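Local atomic coordinates of insecticidal Delta-Endotoxin Cry8Ea1 (PDB entry 3EB7), a protein that is toxic to insect larvae, including those of the underground pest Holotrichia parallela, probably by using its N-terminal helical bundle to form pores in gut-cell membranes. Residues A[78-82]-A[111-116]; A[46-52]-A[68-72]; A[84-89]-A[104-109]. One frame throughout, in Å; residues are numbered along the deposited sequence.

Contact 1 of 3, residues A[78-82]-A[111-116]; sequences LGNNY and ILDSLF
Two methyl-on-ring contacts, L78 on F116 and L112 on Y82, show how neighbouring antiparallel helices can pack reciprocally: each lays a leucine methyl over an aromatic ring of the other. L78 CD1 sits 4.1 Å from the F116 ring centroid, only 9° off the ring normal, and L112 CD1 lies as squarely over Y82, 3.9 Å from that ring's centroid. The two rings themselves meet rim to rim, with planes at 74°; Y82 OH lies at the edge of F116, 3.3 Å from CE1. Further apolar packing fills in between. With its CG anti to the backbone N (chi1 -163°), L78 forks against the other helix: CD1 touches L115 CB at 3.8 Å, and CD2 reaches F116 CE2 at 3.6 Å. N81 adds a polar group to this apolar seam, its amide lying across L115 and I111, with ND2 3.6 Å from L115 CD2; that nitrogen donates to G77 O, back in its own helix. No hydrogen bond joins the segments. Helix 133-153 packs against the pair, with L142 on Y82 and F116, L146 on L112, and H143 stacked on F116, while Y33 and I37 of helix 26-40 pack on Y82.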
loop_
_atom_site.group_PDB
_atom_site.type_symbol
_atom_site.label_atom_id
_atom_site.label_comp_id
_atom_site.label_asym_id
_atom_site.label_seq_id
_atom_site.Cartn_x
_atom_site.Cartn_y
_atom_site.Cartn_z
ATOM N N LEU A 78 -14.040 3.300 24.122
ATOM C CA LEU A 78 -14.553 3.534 22.768
ATOM C C LEU A 78 -15.037 2.206 22.185
ATOM O O LEU A 78 -15.999 2.157 21.421
ATOM C CB LEU A 78 -13.422 4.096 21.910
ATOM C CG LEU A 78 -13.615 4.809 20.572
ATOM C CD1 LEU A 78 -14.363 6.141 20.679
ATOM C CD2 LEU A 78 -12.214 5.051 19.936
ATOM N N GLY A 79 -14.341 1.132 22.547
ATOM C CA GLY A 79 -14.725 -0.204 22.170
ATOM C C GLY A 79 -16.042 -0.631 22.758
ATOM O O GLY A 79 -16.867 -1.193 22.054
ATOM N N ASN A 80 -16.236 -0.374 24.050
ATOM C CA ASN A 80 -17.503 -0.665 24.713
ATOM C C ASN A 80 -18.640 0.097 24.054
ATOM O O ASN A 80 -19.717 -0.445 23.851
ATOM C CB ASN A 80 -17.439 -0.338 26.224
ATOM C CG ASN A 80 -16.420 -1.207 26.976
ATOM O OD1 ASN A 80 -16.255 -2.412 26.697
ATOM N ND2 ASN A 80 -15.723 -0.595 27.930
ATOM N N ASN A 81 -18.389 1.365 23.729
ATOM C CA ASN A 81 -19.371 2.202 23.047
ATOM C C ASN A 81 -19.641 1.805 21.595
ATOM O O ASN A 81 -20.735 2.038 21.085
ATOM C CB ASN A 81 -18.965 3.672 23.157
ATOM C CG ASN A 81 -19.295 4.258 24.517
ATOM O OD1 ASN A 81 -20.464 4.417 24.866
ATOM N ND2 ASN A 81 -18.278 4.563 25.292
ATOM N N TYR A 82 -18.641 1.215 20.944
ATOM C CA TYR A 82 -18.811 0.622 19.625
ATOM C C TYR A 82 -19.696 -0.627 19.601
ATOM O O TYR A 82 -20.412 -0.823 18.627
ATOM C CB TYR A 82 -17.461 0.311 18.997
ATOM C CG TYR A 82 -17.051 1.325 17.952
ATOM C CD1 TYR A 82 -16.068 2.292 18.227
ATOM C CD2 TYR A 82 -17.656 1.317 16.672
ATOM C CE1 TYR A 82 -15.699 3.229 17.254
ATOM C CE2 TYR A 82 -17.298 2.219 15.706
ATOM C CZ TYR A 82 -16.321 3.175 16.000
ATOM O OH TYR A 82 -15.980 4.069 15.031
ATOM N N ILE A 111 -22.650 9.794 20.540
ATOM C CA ILE A 111 -21.712 9.482 21.631
ATOM C C ILE A 111 -20.346 9.100 21.065
ATOM O O ILE A 111 -19.323 9.523 21.590
ATOM C CB ILE A 111 -22.259 8.373 22.601
ATOM C CG1 ILE A 111 -23.329 8.964 23.550
ATOM C CG2 ILE A 111 -21.108 7.654 23.351
ATOM C CD1 ILE A 111 -24.322 7.948 24.084
ATOM N N LEU A 112 -20.315 8.317 19.990
ATOM C CA LEU A 112 -19.023 7.960 19.380
ATOM C C LEU A 112 -18.312 9.178 18.832
ATOM O O LEU A 112 -17.151 9.411 19.146
ATOM C CB LEU A 112 -19.153 6.863 18.325
ATOM C CG LEU A 112 -19.308 5.490 18.969
ATOM C CD1 LEU A 112 -19.736 4.513 17.926
ATOM C CD2 LEU A 112 -18.002 5.036 19.702
ATOM N N ASP A 113 -19.035 9.985 18.069
ATOM C CA ASP A 113 -18.448 11.151 17.411
ATOM C C ASP A 113 -17.862 12.067 18.490
ATOM O O ASP A 113 -16.724 12.531 18.422
ATOM C CB ASP A 113 -19.505 11.842 16.531
ATOM C CG ASP A 113 -19.007 13.139 15.918
ATOM O OD1 ASP A 113 -19.643 14.185 16.106
ATOM O OD2 ASP A 113 -17.957 13.132 15.262
ATOM N N SER A 114 -18.629 12.265 19.533
ATOM C CA SER A 114 -18.189 13.106 20.636
ATOM C C SER A 114 -16.912 12.595 21.310
ATOM O O SER A 114 -16.044 13.382 21.647
ATOM C CB SER A 114 -19.321 13.283 21.645
ATOM O OG SER A 114 -18.793 13.341 22.950
ATOM N N LEU A 115 -16.798 11.278 21.468
ATOM C CA LEU A 115 -15.621 10.627 22.064
ATOM C C LEU A 115 -14.389 10.738 21.143
ATOM O O LEU A 115 -13.259 11.039 21.582
ATOM C CB LEU A 115 -15.970 9.150 22.324
ATOM C CG LEU A 115 -16.416 8.522 23.666
ATOM C CD1 LEU A 115 -16.677 9.472 24.794
ATOM C CD2 LEU A 115 -17.566 7.558 23.476
ATOM N N PHE A 116 -14.608 10.529 19.850
ATOM C CA PHE A 116 -13.557 10.716 18.872
ATOM C C PHE A 116 -13.000 12.112 18.944
ATOM O O PHE A 116 -11.798 12.274 19.070
ATOM C CB PHE A 116 -14.037 10.375 17.469
ATOM C CG PHE A 116 -13.990 8.929 17.175
ATOM C CD1 PHE A 116 -15.153 8.225 16.906
ATOM C CD2 PHE A 116 -12.761 8.246 17.176
ATOM C CE1 PHE A 116 -15.099 6.848 16.622
ATOM C CE2 PHE A 116 -12.685 6.890 16.894
ATOM C CZ PHE A 116 -13.850 6.177 16.624
#

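Contact 2 of 3, residues A[46-52]-A[68-72]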
loop_
_atom_site.group_PDB
_atom_site.type_symbol
_atom_site.label_atom_id
_atom_site.label_comp_id
_atom_site.label_asym_id
_atom_site.label_seq_id
_atom_site.Cartn_x
_atom_site.Cartn_y
_atom_site.Cartn_z
ATOM N N SER A 46 -5.642 -5.651 25.152
ATOM C CA SER A 46 -5.764 -4.473 24.314
ATOM C C SER A 46 -5.080 -4.684 22.994
ATOM O O SER A 46 -3.847 -4.821 22.939
ATOM C CB SER A 46 -5.169 -3.233 24.956
ATOM O OG SER A 46 -5.078 -2.241 23.937
ATOM N N GLN A 47 -5.869 -4.690 21.920
ATOM C CA GLN A 47 -5.278 -4.765 20.574
ATOM C C GLN A 47 -4.553 -3.442 20.232
ATOM O O GLN A 47 -3.594 -3.435 19.494
ATOM C CB GLN A 47 -6.325 -5.209 19.536
ATOM C CG GLN A 47 -5.781 -5.629 18.169
ATOM C CD GLN A 47 -4.883 -6.866 18.208
ATOM O OE1 GLN A 47 -3.978 -6.995 17.393
ATOM N NE2 GLN A 47 -5.094 -7.745 19.189
ATOM N N TRP A 48 -4.973 -2.334 20.837
ATOM C CA TRP A 48 -4.301 -1.045 20.644
ATOM C C TRP A 48 -2.893 -0.938 21.284
ATOM O O TRP A 48 -2.027 -0.196 20.790
ATOM C CB TRP A 48 -5.199 0.102 21.124
ATOM C CG TRP A 48 -6.563 0.095 20.448
ATOM C CD1 TRP A 48 -7.676 -0.551 20.864
ATOM C CD2 TRP A 48 -6.907 0.743 19.223
ATOM N NE1 TRP A 48 -8.720 -0.331 19.987
ATOM C CE2 TRP A 48 -8.273 0.466 18.971
ATOM C CE3 TRP A 48 -6.202 1.561 18.331
ATOM C CZ2 TRP A 48 -8.945 0.968 17.850
ATOM C CZ3 TRP A 48 -6.858 2.058 17.235
ATOM C CH2 TRP A 48 -8.216 1.754 16.987
ATOM N N GLU A 49 -2.685 -1.663 22.387
ATOM C CA GLU A 49 -1.365 -1.740 23.030
ATOM C C GLU A 49 -0.376 -2.389 22.070
ATOM O O GLU A 49 0.741 -1.967 21.995
ATOM C CB GLU A 49 -1.439 -2.507 24.370
ATOM C CG GLU A 49 -0.108 -3.075 24.874
ATOM C CD GLU A 49 0.889 -2.000 25.371
ATOM O OE1 GLU A 49 0.587 -0.793 25.314
ATOM O OE2 GLU A 49 2.007 -2.379 25.832
ATOM N N ILE A 50 -0.809 -3.398 21.314
ATOM C CA ILE A 50 0.005 -3.970 20.231
ATOM C C ILE A 50 0.493 -2.960 19.151
ATOM O O ILE A 50 1.644 -3.049 18.701
ATOM C CB ILE A 50 -0.729 -5.202 19.630
ATOM C CG1 ILE A 50 -0.876 -6.271 20.728
ATOM C CG2 ILE A 50 -0.001 -5.774 18.369
ATOM C CD1 ILE A 50 -1.849 -7.388 20.388
ATOM N N PHE A 51 -0.362 -2.028 18.743
ATOM C CA PHE A 51 0.007 -0.921 17.847
ATOM C C PHE A 51 1.090 -0.007 18.442
ATOM O O PHE A 51 1.987 0.478 17.727
ATOM C CB PHE A 51 -1.238 -0.084 17.436
ATOM C CG PHE A 51 -2.156 -0.785 16.456
ATOM C CD1 PHE A 51 -3.481 -1.034 16.774
ATOM C CD2 PHE A 51 -1.689 -1.176 15.191
ATOM C CE1 PHE A 51 -4.343 -1.691 15.863
ATOM C CE2 PHE A 51 -2.538 -1.817 14.258
ATOM C CZ PHE A 51 -3.855 -2.084 14.607
ATOM N N MET A 52 1.011 0.218 19.750
ATOM C CA MET A 52 1.997 1.042 20.431
ATOM C C MET A 52 3.333 0.314 20.522
ATOM O O MET A 52 4.394 0.877 20.199
ATOM C CB MET A 52 1.516 1.415 21.828
ATOM C CG MET A 52 0.292 2.267 21.848
ATOM S SD MET A 52 -0.083 2.767 23.572
ATOM C CE MET A 52 -1.693 3.546 23.328
ATOM N N ARG A 68 0.485 6.410 27.742
ATOM C CA ARG A 68 0.034 5.066 27.400
ATOM C C ARG A 68 -1.264 4.694 28.138
ATOM O O ARG A 68 -2.254 4.236 27.501
ATOM C CB ARG A 68 1.110 4.021 27.683
ATOM C CG ARG A 68 0.647 2.582 27.401
ATOM C CD ARG A 68 1.684 1.508 27.811
ATOM N NE ARG A 68 3.059 1.982 27.696
ATOM C CZ ARG A 68 3.838 1.832 26.617
ATOM N NH1 ARG A 68 3.414 1.173 25.526
ATOM N NH2 ARG A 68 5.072 2.324 26.661
ATOM N N ALA A 69 -1.248 4.874 29.464
ATOM C CA ALA A 69 -2.390 4.513 30.337
ATOM C C ALA A 69 -3.690 5.168 29.890
ATOM O O ALA A 69 -4.726 4.493 29.810
ATOM C CB ALA A 69 -2.116 4.870 31.789
ATOM N N LYS A 70 -3.625 6.470 29.598
ATOM C CA LYS A 70 -4.798 7.232 29.171
ATOM C C LYS A 70 -5.361 6.801 27.814
ATOM O O LYS A 70 -6.554 6.536 27.701
ATOM C CB LYS A 70 -4.471 8.711 29.162
ATOM C CG LYS A 70 -5.657 9.611 29.137
ATOM C CD LYS A 70 -5.165 11.064 29.363
ATOM C CE LYS A 70 -6.180 12.084 28.825
ATOM N NZ LYS A 70 -5.829 13.507 29.160
ATOM N N ALA A 71 -4.520 6.732 26.789
ATOM C CA ALA A 71 -4.940 6.257 25.460
ATOM C C ALA A 71 -5.584 4.850 25.559
ATOM O O ALA A 71 -6.638 4.614 25.022
ATOM C CB ALA A 71 -3.752 6.248 24.510
ATOM N N LEU A 72 -4.969 3.944 26.305
ATOM C CA LEU A 72 -5.508 2.592 26.500
ATOM C C LEU A 72 -6.879 2.581 27.147
ATOM O O LEU A 72 -7.747 1.804 26.727
ATOM C CB LEU A 72 -4.518 1.738 27.315
ATOM C CG LEU A 72 -3.535 0.766 26.656
ATOM C CD1 LEU A 72 -3.321 0.914 25.111
ATOM C CD2 LEU A 72 -2.207 0.693 27.420
HETATM O O HOH W 1 -6.947 -0.333 24.781
#
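A turn at chi2 (71°), following a CG set anti to the backbone N, brings E49 OE1 across to the edge of the R68 guanidinium and beside L72 CD2. R68 runs extended through CD and then bends at chi3 (-31°), which presents NH1 to the acid. The salt bridge that results is long: R68 NH1 donates to E49 OE1 at 3.4 Å, a weak hydrogen bond but a fairly straight one, with the carboxylate and guanidinium planes 75° apart. M52, extended beyond CG, slides past R68 in the opposite direction and ends in a methyl, CE, that lies 3.6 Å from A71 CB and equally near L72 CD1. S46 is the N-cap of helix 47-59: its OG accepts from E49 N at 2.9 Å. The same OG is 2.8 Å from a water, which donates to L72 O at 3.0 Å and so links the cap of one helix to a carbonyl of the other. The stronger partner of R68 is E56, which NH2 meets in a salt bridge. The R68 charge is thus divided between E49 and E56, and probably eases the proximity of the E49 and E53 carboxylates, while close apolar packing is left to M52, A71 and L72.

Contact 3 of 3, residues A[84-89]-A[104-109]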
loop_
_atom_site.group_PDB
_atom_site.type_symbol
_atom_site.label_atom_id
_atom_site.label_comp_id
_atom_site.label_asym_id
_atom_site.label_seq_id
_atom_site.Cartn_x
_atom_site.Cartn_y
_atom_site.Cartn_z
ATOM N N LEU A 84 -22.269 -1.175 21.606
ATOM C CA LEU A 84 -23.587 -0.598 21.771
ATOM C C LEU A 84 -24.104 0.061 20.483
ATOM O O LEU A 84 -25.290 -0.019 20.179
ATOM C CB LEU A 84 -23.577 0.407 22.924
ATOM C CG LEU A 84 -23.060 -0.088 24.273
ATOM C CD1 LEU A 84 -22.878 1.079 25.212
ATOM C CD2 LEU A 84 -23.994 -1.129 24.898
ATOM N N TYR A 85 -23.216 0.726 19.750
ATOM C CA TYR A 85 -23.558 1.276 18.440
ATOM C C TYR A 85 -23.845 0.149 17.445
ATOM O O TYR A 85 -24.819 0.214 16.706
ATOM C CB TYR A 85 -22.444 2.172 17.929
ATOM C CG TYR A 85 -22.662 2.726 16.549
ATOM C CD1 TYR A 85 -23.813 3.483 16.240
ATOM C CD2 TYR A 85 -21.700 2.542 15.546
ATOM C CE1 TYR A 85 -23.996 4.004 14.962
ATOM C CE2 TYR A 85 -21.885 3.060 14.250
ATOM C CZ TYR A 85 -23.018 3.797 13.976
ATOM O OH TYR A 85 -23.194 4.316 12.712
ATOM N N LEU A 86 -23.013 -0.889 17.429
ATOM C CA LEU A 86 -23.341 -2.059 16.590
ATOM C C LEU A 86 -24.695 -2.690 16.950
ATOM O O LEU A 86 -25.484 -3.022 16.057
ATOM C CB LEU A 86 -22.241 -3.121 16.644
ATOM C CG LEU A 86 -22.478 -4.393 15.835
ATOM C CD1 LEU A 86 -22.543 -4.066 14.343
ATOM C CD2 LEU A 86 -21.405 -5.438 16.161
ATOM N N THR A 87 -24.971 -2.860 18.241
ATOM C CA THR A 87 -26.239 -3.457 18.658
ATOM C C THR A 87 -27.431 -2.551 18.283
ATOM O O THR A 87 -28.471 -3.053 17.867
ATOM C CB THR A 87 -26.239 -3.835 20.159
ATOM O OG1 THR A 87 -25.264 -4.858 20.375
ATOM C CG2 THR A 87 -27.624 -4.358 20.627
ATOM N N ALA A 88 -27.252 -1.235 18.407
ATOM C CA ALA A 88 -28.246 -0.249 17.983
ATOM C C ALA A 88 -28.486 -0.222 16.450
ATOM O O ALA A 88 -29.625 -0.019 16.005
ATOM C CB ALA A 88 -27.909 1.148 18.528
ATOM N N LEU A 89 -27.428 -0.442 15.660
ATOM C CA LEU A 89 -27.560 -0.633 14.213
ATOM C C LEU A 89 -28.289 -1.927 13.864
ATOM O O LEU A 89 -29.014 -1.973 12.866
ATOM C CB LEU A 89 -26.201 -0.662 13.534
ATOM C CG LEU A 89 -25.451 0.651 13.335
ATOM C CD1 LEU A 89 -23.970 0.355 13.096
ATOM C CD2 LEU A 89 -26.051 1.465 12.180
ATOM N N ASP A 104 -32.125 5.654 19.533
ATOM C CA ASP A 104 -31.057 4.861 20.103
ATOM C C ASP A 104 -29.805 4.843 19.243
ATOM O O ASP A 104 -28.707 5.073 19.752
ATOM C CB ASP A 104 -31.518 3.429 20.338
ATOM C CG ASP A 104 -30.703 2.716 21.424
ATOM O OD1 ASP A 104 -30.863 1.474 21.555
ATOM O OD2 ASP A 104 -29.912 3.371 22.151
ATOM N N VAL A 105 -29.977 4.543 17.958
ATOM C CA VAL A 105 -28.885 4.511 16.986
ATOM C C VAL A 105 -28.278 5.903 16.792
ATOM O O VAL A 105 -27.063 6.048 16.753
ATOM C CB VAL A 105 -29.315 3.856 15.621
ATOM C CG1 VAL A 105 -30.366 4.675 14.890
ATOM C CG2 VAL A 105 -28.123 3.600 14.723
ATOM N N ARG A 106 -29.119 6.924 16.692
ATOM C CA ARG A 106 -28.653 8.290 16.546
ATOM C C ARG A 106 -27.822 8.692 17.779
ATOM O O ARG A 106 -26.727 9.249 17.663
ATOM C CB ARG A 106 -29.858 9.203 16.384
ATOM C CG ARG A 106 -29.546 10.632 16.081
ATOM C CD ARG A 106 -30.701 11.566 16.484
ATOM N NE ARG A 106 -31.991 11.079 15.991
ATOM C CZ ARG A 106 -33.162 11.319 16.577
ATOM N NH1 ARG A 106 -33.219 12.052 17.694
ATOM N NH2 ARG A 106 -34.281 10.817 16.045
ATOM N N ASN A 107 -28.358 8.383 18.958
ATOM C CA ASN A 107 -27.715 8.657 20.235
ATOM C C ASN A 107 -26.356 7.936 20.401
ATOM O O ASN A 107 -25.410 8.510 20.907
ATOM C CB ASN A 107 -28.729 8.358 21.369
ATOM C CG ASN A 107 -28.077 8.126 22.739
ATOM O OD1 ASN A 107 -27.476 9.038 23.334
ATOM N ND2 ASN A 107 -28.242 6.900 23.271
ATOM N N ARG A 108 -26.244 6.699 19.929
ATOM C CA ARG A 108 -24.995 5.948 20.067
ATOM C C ARG A 108 -23.903 6.541 19.162
ATOM O O ARG A 108 -22.733 6.556 19.523
ATOM C CB ARG A 108 -25.191 4.457 19.723
ATOM C CG ARG A 108 -26.061 3.663 20.672
ATOM C CD ARG A 108 -25.455 3.587 22.044
ATOM N NE ARG A 108 -26.401 3.022 23.011
ATOM C CZ ARG A 108 -26.348 3.236 24.333
ATOM N NH1 ARG A 108 -25.385 4.000 24.861
ATOM N NH2 ARG A 108 -27.259 2.676 25.132
ATOM N N PHE A 109 -24.329 6.985 17.978
ATOM C CA PHE A 109 -23.502 7.558 16.947
ATOM C C PHE A 109 -22.940 8.889 17.433
ATOM O O PHE A 109 -21.761 9.180 17.222
ATOM C CB PHE A 109 -24.339 7.759 15.656
ATOM C CG PHE A 109 -23.747 8.770 14.708
ATOM C CD1 PHE A 109 -22.901 8.364 13.670
ATOM C CD2 PHE A 109 -24.007 10.151 14.877
ATOM C CE1 PHE A 109 -22.310 9.318 12.822
ATOM C CE2 PHE A 109 -23.437 11.093 14.051
ATOM C CZ PHE A 109 -22.573 10.681 13.019
#
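L84 O accepts from A88 N at 2.9 Å and at the same time has R108 CG lying against it from across the interface. The setting is an antiparallel helical hairpin, helices 65-93 and 99-119 of the α-helical bundle found in three-domain Cry toxins, and it exemplifies how a small residue lets helices draw close. The local axes come within 8.7 Å, and the A88 methyl lies 3.8 Å from V105 CA. R108 lies along one flank of this close passage. Bent at chi2 (-64°), its chain passes L84, with CD 3.8 Å from L84 CB, and its guanidinium is sandwiched between L84 CD1, offset toward the rim of one face, and N107 ND2 over the centre of the other. D104 OD2 makes a long salt bridge to R108 NE at 3.6 Å within the same helix. On the other flank Y85 extends beside F109, both side chains pointing the same way, and CE1 of Y85 touches F109 CB at 3.8 Å. Y85 OH is hydrogen-bonded to D149 of helix 133-153, which ties the ring's far end to a third helix, and F109 packs edge-to-face with Y167. L89 completes this side by using both branches: CD1 lies over one face of Y85 in its own helix, offset toward the rim, and CD2 crosses to V105 CG2 at 3.9 Å.

Helix 65-93 runs through all three contacts, pairing with helix 47-59 in contact 2 and with helix 99-119 in contacts 1 and 3. The latter two are successive levels of one hairpin, with centres about 10 Å apart, and they merge where L112 CD1 meets Y85 CB. Contact 3 is the more buried and the tighter; in contact 1 the axes stand farther apart and leucine methyls meet ring faces, where contact 3 sets an alanine against the opposite backbone. Contacts 1 and 2, their centres about 16 Å apart, are both partly buried, but contact 2 differs in chemistry: charge pairing and a water bridge supplement its apolar packing, whereas no hydrogen bond crosses either level of the hairpin.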